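Local coordinates for protein CurB (Lyngbya majuscula, PDB 5KP7) that probably serves as an acyl carrier protein, holding intermediates on a covalently attached 4'-phosphopantetheine arm in what is likely polyketide biosynthesis, at residues I33-K36 with Y37-I41; R66-I69 with I70-M74; L79-P82 with R83-A87; A87-N91 with I92-A96. One frame throughout, in Å; residues are numbered along the deposited sequence.

Contact 1 of 4, residues I33-K36 with Y37-I41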
loop_
_atom_site.group_PDB
_atom_site.type_symbol
_atom_site.label_atom_id
_atom_site.label_comp_id
_atom_site.label_asym_id
_atom_site.label_seq_id
_atom_site.Cartn_x
_atom_site.Cartn_y
_atom_site.Cartn_z
ATOM N N ILE B 33 -13.723 4.573 31.949
ATOM C CA ILE B 33 -14.252 4.631 30.578
ATOM C C ILE B 33 -13.407 3.796 29.613
ATOM O O ILE B 33 -13.950 3.180 28.695
ATOM C CB ILE B 33 -14.364 6.085 30.063
ATOM C CG1 ILE B 33 -15.392 6.862 30.895
ATOM C CG2 ILE B 33 -14.784 6.118 28.597
ATOM C CD1 ILE B 33 -15.384 8.356 30.641
ATOM N N ILE B 34 -12.090 3.787 29.829
ATOM C CA ILE B 34 -11.172 2.934 29.047
ATOM C C ILE B 34 -11.476 1.461 29.322
ATOM O O ILE B 34 -11.492 0.653 28.403
ATOM C CB ILE B 34 -9.683 3.257 29.342
ATOM C CG1 ILE B 34 -9.335 4.640 28.796
ATOM C CG2 ILE B 34 -8.746 2.183 28.783
ATOM C CD1 ILE B 34 -8.016 5.180 29.306
ATOM N N LYS B 35 -11.743 1.114 30.580
ATOM C CA LYS B 35 -12.099 -0.276 30.923
ATOM C C LYS B 35 -13.404 -0.725 30.271
ATOM O O LYS B 35 -13.515 -1.872 29.838
ATOM C CB LYS B 35 -12.177 -0.467 32.431
ATOM C CG LYS B 35 -10.819 -0.468 33.116
ATOM C CD LYS B 35 -10.995 -0.388 34.625
ATOM C CE LYS B 35 -9.682 -0.567 35.353
ATOM N NZ LYS B 35 -9.931 -0.738 36.815
ATOM N N LYS B 36 -14.368 0.185 30.174
ATOM C CA LYS B 36 -15.667 -0.129 29.588
ATOM C C LYS B 36 -15.567 -0.522 28.119
ATOM O O LYS B 36 -16.085 -1.570 27.720
ATOM C CB LYS B 36 -16.631 1.053 29.729
ATOM C CG LYS B 36 -18.063 0.723 29.316
ATOM C CD LYS B 36 -18.698 1.820 28.483
ATOM C CE LYS B 36 -19.018 3.046 29.317
ATOM N NZ LYS B 36 -19.291 4.224 28.447
ATOM N N TYR B 37 -14.905 0.318 27.317
ATOM C CA TYR B 37 -14.790 0.036 25.878
ATOM C C TYR B 37 -13.837 -1.123 25.596
ATOM O O TYR B 37 -14.062 -1.879 24.650
ATOM C CB TYR B 37 -14.428 1.290 25.097
ATOM C CG TYR B 37 -15.506 2.349 25.121
ATOM C CD1 TYR B 37 -16.758 2.115 24.553
ATOM C CD2 TYR B 37 -15.278 3.590 25.714
ATOM C CE1 TYR B 37 -17.755 3.084 24.580
ATOM C CE2 TYR B 37 -16.266 4.562 25.746
ATOM C CZ TYR B 37 -17.499 4.307 25.181
ATOM O OH TYR B 37 -18.460 5.288 25.217
ATOM N N THR B 38 -12.829 -1.305 26.450
ATOM C CA THR B 38 -11.960 -2.486 26.400
ATOM C C THR B 38 -12.783 -3.780 26.537
ATOM O O THR B 38 -12.668 -4.697 25.727
ATOM C CB THR B 38 -10.847 -2.419 27.471
ATOM O OG1 THR B 38 -10.021 -1.264 27.248
ATOM C CG2 THR B 38 -9.978 -3.667 27.438
ATOM N N ARG B 39 -13.626 -3.843 27.565
ATOM C CA ARG B 39 -14.540 -4.981 27.733
ATOM C C ARG B 39 -15.569 -5.100 26.604
ATOM O O ARG B 39 -15.942 -6.202 26.228
ATOM C CB ARG B 39 -15.250 -4.914 29.096
ATOM C CG ARG B 39 -14.297 -5.149 30.245
ATOM C CD ARG B 39 -14.989 -5.084 31.600
ATOM N NE ARG B 39 -14.036 -5.394 32.677
ATOM C CZ ARG B 39 -13.661 -4.576 33.666
ATOM N NH1 ARG B 39 -14.158 -3.344 33.788
ATOM N NH2 ARG B 39 -12.774 -5.006 34.565
ATOM N N GLU B 40 -16.028 -3.974 26.080
ATOM C CA GLU B 40 -16.952 -3.962 24.937
ATOM C C GLU B 40 -16.299 -4.517 23.654
ATOM O O GLU B 40 -16.949 -5.160 22.836
ATOM C CB GLU B 40 -17.442 -2.533 24.720
ATOM C CG GLU B 40 -18.712 -2.384 23.914
ATOM C CD GLU B 40 -19.255 -0.963 23.972
ATOM O OE1 GLU B 40 -19.479 -0.434 25.087
ATOM O OE2 GLU B 40 -19.461 -0.370 22.895
ATOM N N ILE B 41 -15.006 -4.246 23.494
ATOM C CA ILE B 41 -14.219 -4.740 22.359
ATOM C C ILE B 41 -13.751 -6.184 22.560
ATOM O O ILE B 41 -13.724 -6.957 21.604
ATOM C CB ILE B 41 -13.019 -3.788 22.100
ATOM C CG1 ILE B 41 -13.508 -2.516 21.392
ATOM C CG2 ILE B 41 -11.893 -4.449 21.318
ATOM C CD1 ILE B 41 -14.003 -2.695 19.970
#
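One turn of helix 27-41, the first helix of the carrier-protein bundle, joins residues 33-36 to residues 37-41, mainly by i to i+4 contacts. Its backbone bonds include Arg39 N to Lys35 O at 3.0 Å and Glu40 N to Lys36 O at 2.9 Å. The bond from Tyr37 N to Ile33 O is weak. Ile34 O is gripped twice by one residue: Thr38 N donates at 3.1 Å to Ile34 O, and Thr38 OG1 donates at 2.7 Å to the same oxygen. The two donors arrive from opposite faces of the carbonyl plane, and the hydroxyl lies 37° out of it. A chi1 of -61° sets Thr38 OG1 beside its own backbone N, from where it folds back onto the preceding turn. The buried hydroxyl thus spends its proton inside the helix.

Tyr37 is packed by two neighbours. Lys36, next to it in the chain, has CG anti to the backbone N (chi1 -172°) and bends at chi2. This lays CD over the centre of one ring face, 4.3 Å from the Tyr37 centroid, as a CH-pi contact. Ile33 lies alongside the ring and touches Tyr37 CE2 with CG2 at 3.6 Å. The phenol is tied down by a hydrogen bond from Tyr37 OH to Asp76. Arg39 extends past Lys35, with NH1 3.7 Å from Lys35 CB, and donates to the loop carbonyls of Leu45 and Ser48.

Tyr37 and Glu40 rest on Met72 of helix 63-76, Ile34 packs against Ile92, Leu95 and Ala96 of helix 92-102, and Thr38 meets Leu56 and Ile61 of the connecting loop.

Contact 2 of 4, residues R66-I69 with I70-M74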
loop_
_atom_site.group_PDB
_atom_site.type_symbol
_atom_site.label_atom_id
_atom_site.label_comp_id
_atom_site.label_asym_id
_atom_site.label_seq_id
_atom_site.Cartn_x
_atom_site.Cartn_y
_atom_site.Cartn_z
ATOM N N ARG B 66 -7.052 -1.649 19.268
ATOM C CA ARG B 66 -6.392 -0.686 20.174
ATOM C C ARG B 66 -6.702 0.739 19.750
ATOM O O ARG B 66 -7.038 1.576 20.580
ATOM C CB ARG B 66 -4.886 -0.904 20.250
ATOM C CG ARG B 66 -4.486 -2.202 20.908
ATOM C CD ARG B 66 -2.998 -2.237 21.244
ATOM N NE ARG B 66 -2.089 -2.163 20.093
ATOM C CZ ARG B 66 -1.659 -3.189 19.360
ATOM N NH1 ARG B 66 -2.090 -4.433 19.559
ATOM N NH2 ARG B 66 -0.802 -2.961 18.370
ATOM N N ALA B 67 -6.630 1.015 18.453
ATOM C CA ALA B 67 -7.064 2.313 17.933
ATOM C C ALA B 67 -8.555 2.596 18.146
ATOM O O ALA B 67 -8.947 3.737 18.472
ATOM C CB ALA B 67 -6.702 2.447 16.467
ATOM N N GLU B 68 -9.386 1.567 17.974
ATOM C CA GLU B 68 -10.839 1.709 18.157
ATOM C C GLU B 68 -11.166 2.153 19.590
ATOM O O GLU B 68 -11.994 3.057 19.796
ATOM C CB GLU B 68 -11.559 0.390 17.813
ATOM C CG GLU B 68 -13.047 0.520 17.556
ATOM C CD GLU B 68 -13.383 1.085 16.195
ATOM O OE1 GLU B 68 -12.456 1.227 15.357
ATOM O OE2 GLU B 68 -14.596 1.322 15.953
ATOM N N ILE B 69 -10.494 1.549 20.564
ATOM C CA ILE B 69 -10.713 1.913 21.977
ATOM C C ILE B 69 -10.399 3.394 22.205
ATOM O O ILE B 69 -11.176 4.105 22.844
ATOM C CB ILE B 69 -9.911 1.005 22.930
ATOM C CG1 ILE B 69 -10.532 -0.399 22.949
ATOM C CG2 ILE B 69 -9.909 1.574 24.356
ATOM C CD1 ILE B 69 -9.603 -1.456 23.481
ATOM N N ILE B 70 -9.281 3.857 21.660
ATOM C CA ILE B 70 -8.918 5.264 21.770
ATOM C C ILE B 70 -10.010 6.147 21.181
ATOM O O ILE B 70 -10.398 7.150 21.801
ATOM C CB ILE B 70 -7.561 5.573 21.107
ATOM C CG1 ILE B 70 -6.419 5.047 21.982
ATOM C CG2 ILE B 70 -7.382 7.068 20.910
ATOM C CD1 ILE B 70 -5.061 4.988 21.287
ATOM N N MET B 71 -10.496 5.790 19.994
ATOM C CA MET B 71 -11.483 6.623 19.312
ATOM C C MET B 71 -12.836 6.628 20.037
ATOM O O MET B 71 -13.494 7.666 20.079
ATOM C CB MET B 71 -11.636 6.226 17.860
ATOM C CG MET B 71 -10.387 6.564 17.017
ATOM S SD MET B 71 -10.637 6.235 15.271
ATOM C CE MET B 71 -10.581 4.454 15.216
ATOM N N MET B 72 -13.215 5.490 20.606
ATOM C CA MET B 72 -14.449 5.418 21.430
ATOM C C MET B 72 -14.354 6.307 22.668
ATOM O O MET B 72 -15.311 7.032 23.001
ATOM C CB MET B 72 -14.726 3.976 21.833
ATOM C CG MET B 72 -15.129 3.085 20.667
ATOM S SD MET B 72 -14.916 1.335 21.069
ATOM C CE MET B 72 -16.597 0.862 21.440
ATOM N N VAL B 73 -13.208 6.276 23.347
ATOM C CA VAL B 73 -12.999 7.124 24.524
ATOM C C VAL B 73 -13.011 8.607 24.127
ATOM O O VAL B 73 -13.616 9.436 24.825
ATOM C CB VAL B 73 -11.693 6.798 25.281
ATOM C CG1 VAL B 73 -11.480 7.765 26.445
ATOM C CG2 VAL B 73 -11.689 5.366 25.789
ATOM N N MET B 74 -12.344 8.950 23.017
ATOM C CA MET B 74 -12.335 10.329 22.498
ATOM C C MET B 74 -13.753 10.838 22.261
ATOM O O MET B 74 -14.106 11.947 22.716
ATOM C CB MET B 74 -11.544 10.431 21.179
ATOM C CG MET B 74 -10.047 10.338 21.354
ATOM S SD MET B 74 -9.202 10.301 19.748
ATOM C CE MET B 74 -9.236 12.040 19.324
#
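Ile69 and Val73 meet one turn apart. Val73 N donates to Ile69 O at 3.0 Å, and Val73 CG2 comes to 3.2 Å from the same Ile69 O. The branched side chains only graze each other, CG2 of Ile69 to CG2 of Val73 at 4.4 Å. Ile70 sits over the carbonyls of the turn before it. Its CB is 3.5 Å from Ala67 O, while its amide makes only a weak bond to Arg66 O. These residues belong to helix 63-76, which starts at Ser63, the residue that carries the phosphopantetheine. In carrier proteins this helix is the usual recognition helix. Consistent with that role, Ala67, Ile70 and Met71 pack on the chain of another protein. Arg66 forms a salt bridge to the phosphopantetheine and donates to Ile61 O.

Glu68 supplies both backbone and side chain. Its O accepts from Met72 N at 2.8 Å, nearly along the C=O axis. The thioether of Met72 lies close by, SD to Glu68 CG at 4.1 Å. With chi2 at 77° the Glu68 chain bends, and the methyl CE of Met71 comes to 3.7 Å from Glu68 OE1. Outside the two segments, both carboxylate oxygens of Glu68 pair with a basic side chain of another protein chain.

Contact 3 of 4, residues L79-P82 with R83-A87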
loop_
_atom_site.group_PDB
_atom_site.type_symbol
_atom_site.label_atom_id
_atom_site.label_comp_id
_atom_site.label_asym_id
_atom_site.label_seq_id
_atom_site.Cartn_x
_atom_site.Cartn_y
_atom_site.Cartn_z
ATOM N N LEU B 79 -13.776 14.751 22.800
ATOM C CA LEU B 79 -12.436 15.290 22.678
ATOM C C LEU B 79 -12.092 15.279 21.202
ATOM O O LEU B 79 -11.745 14.232 20.644
ATOM C CB LEU B 79 -11.461 14.456 23.507
ATOM C CG LEU B 79 -10.044 15.013 23.639
ATOM C CD1 LEU B 79 -10.021 16.355 24.369
ATOM C CD2 LEU B 79 -9.138 13.991 24.317
ATOM N N ASN B 80 -12.202 16.440 20.564
ATOM C CA ASN B 80 -12.009 16.547 19.121
ATOM C C ASN B 80 -10.626 17.127 18.767
ATOM O O ASN B 80 -10.508 18.256 18.295
ATOM C CB ASN B 80 -13.151 17.362 18.488
ATOM C CG ASN B 80 -13.333 17.065 17.001
ATOM O OD1 ASN B 80 -12.622 16.240 16.415
ATOM N ND2 ASN B 80 -14.294 17.738 16.384
ATOM N N ILE B 81 -9.600 16.313 18.996
ATOM C CA ILE B 81 -8.205 16.677 18.773
ATOM C C ILE B 81 -7.609 15.591 17.888
ATOM O O ILE B 81 -8.243 14.561 17.671
ATOM C CB ILE B 81 -7.413 16.788 20.108
ATOM C CG1 ILE B 81 -7.303 15.429 20.830
ATOM C CG2 ILE B 81 -8.057 17.838 21.012
ATOM C CD1 ILE B 81 -6.461 15.451 22.085
ATOM N N PRO B 82 -6.379 15.803 17.374
ATOM C CA PRO B 82 -5.795 14.740 16.549
ATOM C C PRO B 82 -5.614 13.449 17.340
ATOM O O PRO B 82 -5.171 13.498 18.496
ATOM C CB PRO B 82 -4.428 15.321 16.158
ATOM C CG PRO B 82 -4.642 16.787 16.167
ATOM C CD PRO B 82 -5.578 17.041 17.316
ATOM N N ARG B 83 -5.965 12.316 16.722
ATOM C CA ARG B 83 -5.824 10.999 17.344
ATOM C C ARG B 83 -4.409 10.672 17.781
ATOM O O ARG B 83 -4.197 9.982 18.787
ATOM C CB ARG B 83 -6.334 9.902 16.395
ATOM C CG ARG B 83 -7.774 10.036 15.973
ATOM C CD ARG B 83 -8.076 9.239 14.708
ATOM N NE ARG B 83 -9.437 9.479 14.249
ATOM C CZ ARG B 83 -9.853 10.526 13.534
ATOM N NH1 ARG B 83 -11.124 10.606 13.192
ATOM N NH2 ARG B 83 -9.049 11.522 13.180
ATOM N N ILE B 84 -3.420 11.185 17.056
ATOM C CA ILE B 84 -2.034 10.911 17.415
ATOM C C ILE B 84 -1.642 11.472 18.779
ATOM O O ILE B 84 -0.655 11.033 19.341
ATOM C CB ILE B 84 -1.014 11.410 16.355
ATOM C CG1 ILE B 84 -1.068 12.936 16.164
ATOM C CG2 ILE B 84 -1.249 10.691 15.045
ATOM C CD1 ILE B 84 0.124 13.445 15.390
ATOM N N GLU B 85 -2.399 12.435 19.294
ATOM C CA GLU B 85 -2.094 12.995 20.626
ATOM C C GLU B 85 -2.340 11.983 21.757
ATOM O O GLU B 85 -1.880 12.193 22.892
ATOM C CB GLU B 85 -2.829 14.326 20.842
ATOM C CG GLU B 85 -2.331 15.377 19.870
ATOM C CD GLU B 85 -2.850 16.769 20.070
ATOM O OE1 GLU B 85 -3.443 17.072 21.124
ATOM O OE2 GLU B 85 -2.622 17.589 19.155
ATOM N N LEU B 86 -3.035 10.889 21.456
ATOM C CA LEU B 86 -3.263 9.814 22.426
ATOM C C LEU B 86 -2.336 8.621 22.247
ATOM O O LEU B 86 -2.525 7.599 22.913
ATOM C CB LEU B 86 -4.732 9.356 22.375
ATOM C CG LEU B 86 -5.811 10.342 22.851
ATOM C CD1 LEU B 86 -5.443 10.964 24.199
ATOM C CD2 LEU B 86 -6.116 11.444 21.855
ATOM N N ALA B 87 -1.340 8.737 21.355
ATOM C CA ALA B 87 -0.374 7.678 21.109
ATOM C C ALA B 87 0.673 7.630 22.204
ATOM O O ALA B 87 0.878 8.610 22.944
ATOM C CB ALA B 87 0.329 7.914 19.762
#
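Glu85 has CG beside its own backbone N (chi1 -65°) and an extended chain beyond it, which carries the carboxylate back over Ile81 and Pro82. Ile81 has CG1 in the crowded position between backbone N and carbonyl carbon (chi1 65°), and its CD1 meets the carboxylate. The turn is a short 3-10 segment, residues 83-86, in the loop between helices 63-76 and 92-102. It lies where the short third helix of the carrier-protein fold is usually found.

The segment opens with Glu85 N donating to Pro82 O at 3.1 Å, an i to i+3 bond. The donor stands above the carbonyl plane, 51° out of it. The next bond of this type runs from Leu86 N to Arg83 O.

The two carboxylate oxygens of Glu85 touch different neighbours. Glu85 OE1 is 3.6 Å from Ile81 CD1, and Glu85 OE2 is 3.5 Å from Pro82 CD. OE1 also forms a salt bridge to Lys102 of helix 92-102, so the charge has a mate across the loop. With an alanine here, Lys102 is likely to be left without this acidic partner, and the Pro82 ring and Ile81 CD1 would lose the chain that lies against them. Pro82 also packs on the turn through CB, 4.1 Å from Ile84 CG1.

Arg83 leaves the turn on a chain extended from CG to NE, and outside the two segments its guanidinium pairs with an acidic side chain of another protein chain. Leu86 is buried against Ile70, Met74 and Phe99. Its CD2 methyl also reaches back to Ile81 CD1, at 4.0 Å.

Contact 4 of 4, residues A87-N91 with I92-A96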
loop_
_atom_site.group_PDB
_atom_site.type_symbol
_atom_site.label_atom_id
_atom_site.label_comp_id
_atom_site.label_asym_id
_atom_site.label_seq_id
_atom_site.Cartn_x
_atom_site.Cartn_y
_atom_site.Cartn_z
ATOM N N ALA B 87 -1.340 8.737 21.355
ATOM C CA ALA B 87 -0.374 7.678 21.109
ATOM C C ALA B 87 0.673 7.630 22.204
ATOM O O ALA B 87 0.878 8.610 22.944
ATOM C CB ALA B 87 0.329 7.914 19.762
ATOM N N GLY B 88 1.373 6.504 22.264
ATOM C CA GLY B 88 2.612 6.399 23.019
ATOM C C GLY B 88 2.484 5.840 24.420
ATOM O O GLY B 88 3.504 5.652 25.088
ATOM N N ALA B 89 1.262 5.561 24.869
ATOM C CA ALA B 89 1.056 4.996 26.208
ATOM C C ALA B 89 1.456 3.529 26.221
ATOM O O ALA B 89 1.223 2.819 25.240
ATOM C CB ALA B 89 -0.391 5.137 26.618
ATOM N N LYS B 90 2.048 3.072 27.320
ATOM C CA LYS B 90 2.465 1.667 27.448
ATOM C C LYS B 90 1.506 0.826 28.284
ATOM O O LYS B 90 1.643 -0.387 28.324
ATOM C CB LYS B 90 3.893 1.565 28.017
ATOM C CG LYS B 90 4.952 2.363 27.257
ATOM C CD LYS B 90 5.024 2.020 25.773
ATOM C CE LYS B 90 5.845 3.029 24.969
ATOM N NZ LYS B 90 7.313 2.791 25.101
ATOM N N ASN B 91 0.551 1.457 28.956
ATOM C CA ASN B 91 -0.501 0.720 29.651
ATOM C C ASN B 91 -1.742 1.587 29.739
ATOM O O ASN B 91 -1.703 2.745 29.341
ATOM C CB ASN B 91 -0.013 0.291 31.037
ATOM C CG ASN B 91 0.469 1.459 31.869
ATOM O OD1 ASN B 91 -0.223 2.463 31.998
ATOM N ND2 ASN B 91 1.650 1.325 32.455
ATOM N N ILE B 92 -2.837 1.035 30.255
ATOM C CA ILE B 92 -4.105 1.780 30.303
ATOM C C ILE B 92 -4.076 2.943 31.293
ATOM O O ILE B 92 -4.761 3.949 31.086
ATOM C CB ILE B 92 -5.342 0.874 30.519
ATOM C CG1 ILE B 92 -5.292 0.105 31.850
ATOM C CG2 ILE B 92 -5.489 -0.101 29.357
ATOM C CD1 ILE B 92 -6.507 -0.773 32.062
ATOM N N GLY B 93 -3.274 2.804 32.348
ATOM C CA GLY B 93 -3.056 3.870 33.306
ATOM C C GLY B 93 -2.427 5.093 32.668
ATOM O O GLY B 93 -2.872 6.209 32.902
ATOM N N GLU B 94 -1.387 4.875 31.865
ATOM C CA GLU B 94 -0.762 5.952 31.098
ATOM C C GLU B 94 -1.718 6.543 30.060
ATOM O O GLU B 94 -1.689 7.750 29.834
ATOM C CB GLU B 94 0.530 5.479 30.418
ATOM C CG GLU B 94 1.656 5.159 31.394
ATOM C CD GLU B 94 2.974 4.822 30.708
ATOM O OE1 GLU B 94 2.982 4.614 29.465
ATOM O OE2 GLU B 94 4.016 4.778 31.413
ATOM N N LEU B 95 -2.555 5.710 29.428
ATOM C CA LEU B 95 -3.559 6.226 28.474
ATOM C C LEU B 95 -4.523 7.158 29.185
ATOM O O LEU B 95 -4.849 8.228 28.675
ATOM C CB LEU B 95 -4.348 5.097 27.802
ATOM C CG LEU B 95 -5.328 5.504 26.702
ATOM C CD1 LEU B 95 -4.629 6.336 25.620
ATOM C CD2 LEU B 95 -5.955 4.258 26.096
ATOM N N ALA B 96 -4.973 6.734 30.357
ATOM C CA ALA B 96 -5.819 7.571 31.220
ATOM C C ALA B 96 -5.187 8.933 31.500
ATOM O O ALA B 96 -5.880 9.950 31.447
ATOM C CB ALA B 96 -6.125 6.855 32.529
#
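Asn91 has an extended backbone, and the chain turns into helix at Ile92. The first turn closes where Leu95 N donates to Asn91 O at 3.1 Å, in the carbonyl plane. Before it, the loop residue Ala89 runs close past the same turn, with its CA 5.3 Å from the CA of Leu95.

Asn91 is the N-cap of helix 92-102. Its chi1 of 56° places CG between its backbone N and carbonyl carbon, and this swings OD1 over the helix start. Asn91 OD1 accepts from Glu94 N at 2.7 Å in a nearly straight bond. With an alanine here, Glu94 N would probably be left without its capping acceptor, and the first turn would be likelier to fray.

Glu94 answers from the other direction. Its extended chain reaches back beyond the cap, and Glu94 OE1 accepts from Lys90 N at 2.8 Å. The amide comes in on the anti side of the carboxylate, 28° out of its plane. The bond ends on Lys90, the residue before the N-cap, so this is not the classical capping box. The Glu94 and Asn91 side chains cross at about a right angle, their carboxylate and amide planes 54° apart, with Glu94 CG 3.3 Å from Asn91 OD1. Ala89 CB also fits against Leu95 CB at 4.1 Å. Ile92 and Leu95 are buried, and both pack on Ile34 of helix 27-41.

Contact 2 is the most buried. It sits on the middle helix, 63-76, and touches the other three contacts. Contact 1 packs on it through Tyr37 and Met72, and contact 3 through Ile70 and Leu86. Contacts 1 and 4 lie on opposite sides of the chain's centre, yet Ile34 bridges them by reaching Leu95 and Ala96. Contacts 1, 3 and 4 are partly buried, and contact 3, which shares Ala87 with contact 4, lies farthest from the centre. Contacts 1 and 2 are regular helical turns: contact 1 adds a side-chain-to-backbone bond and a CH-pi contact, contact 2 charged groups with outside partners. Contact 3 is a 3-10 turn, contact 4 a capped helix start. Contacts 2 and 3 both offer charges to another protein chain.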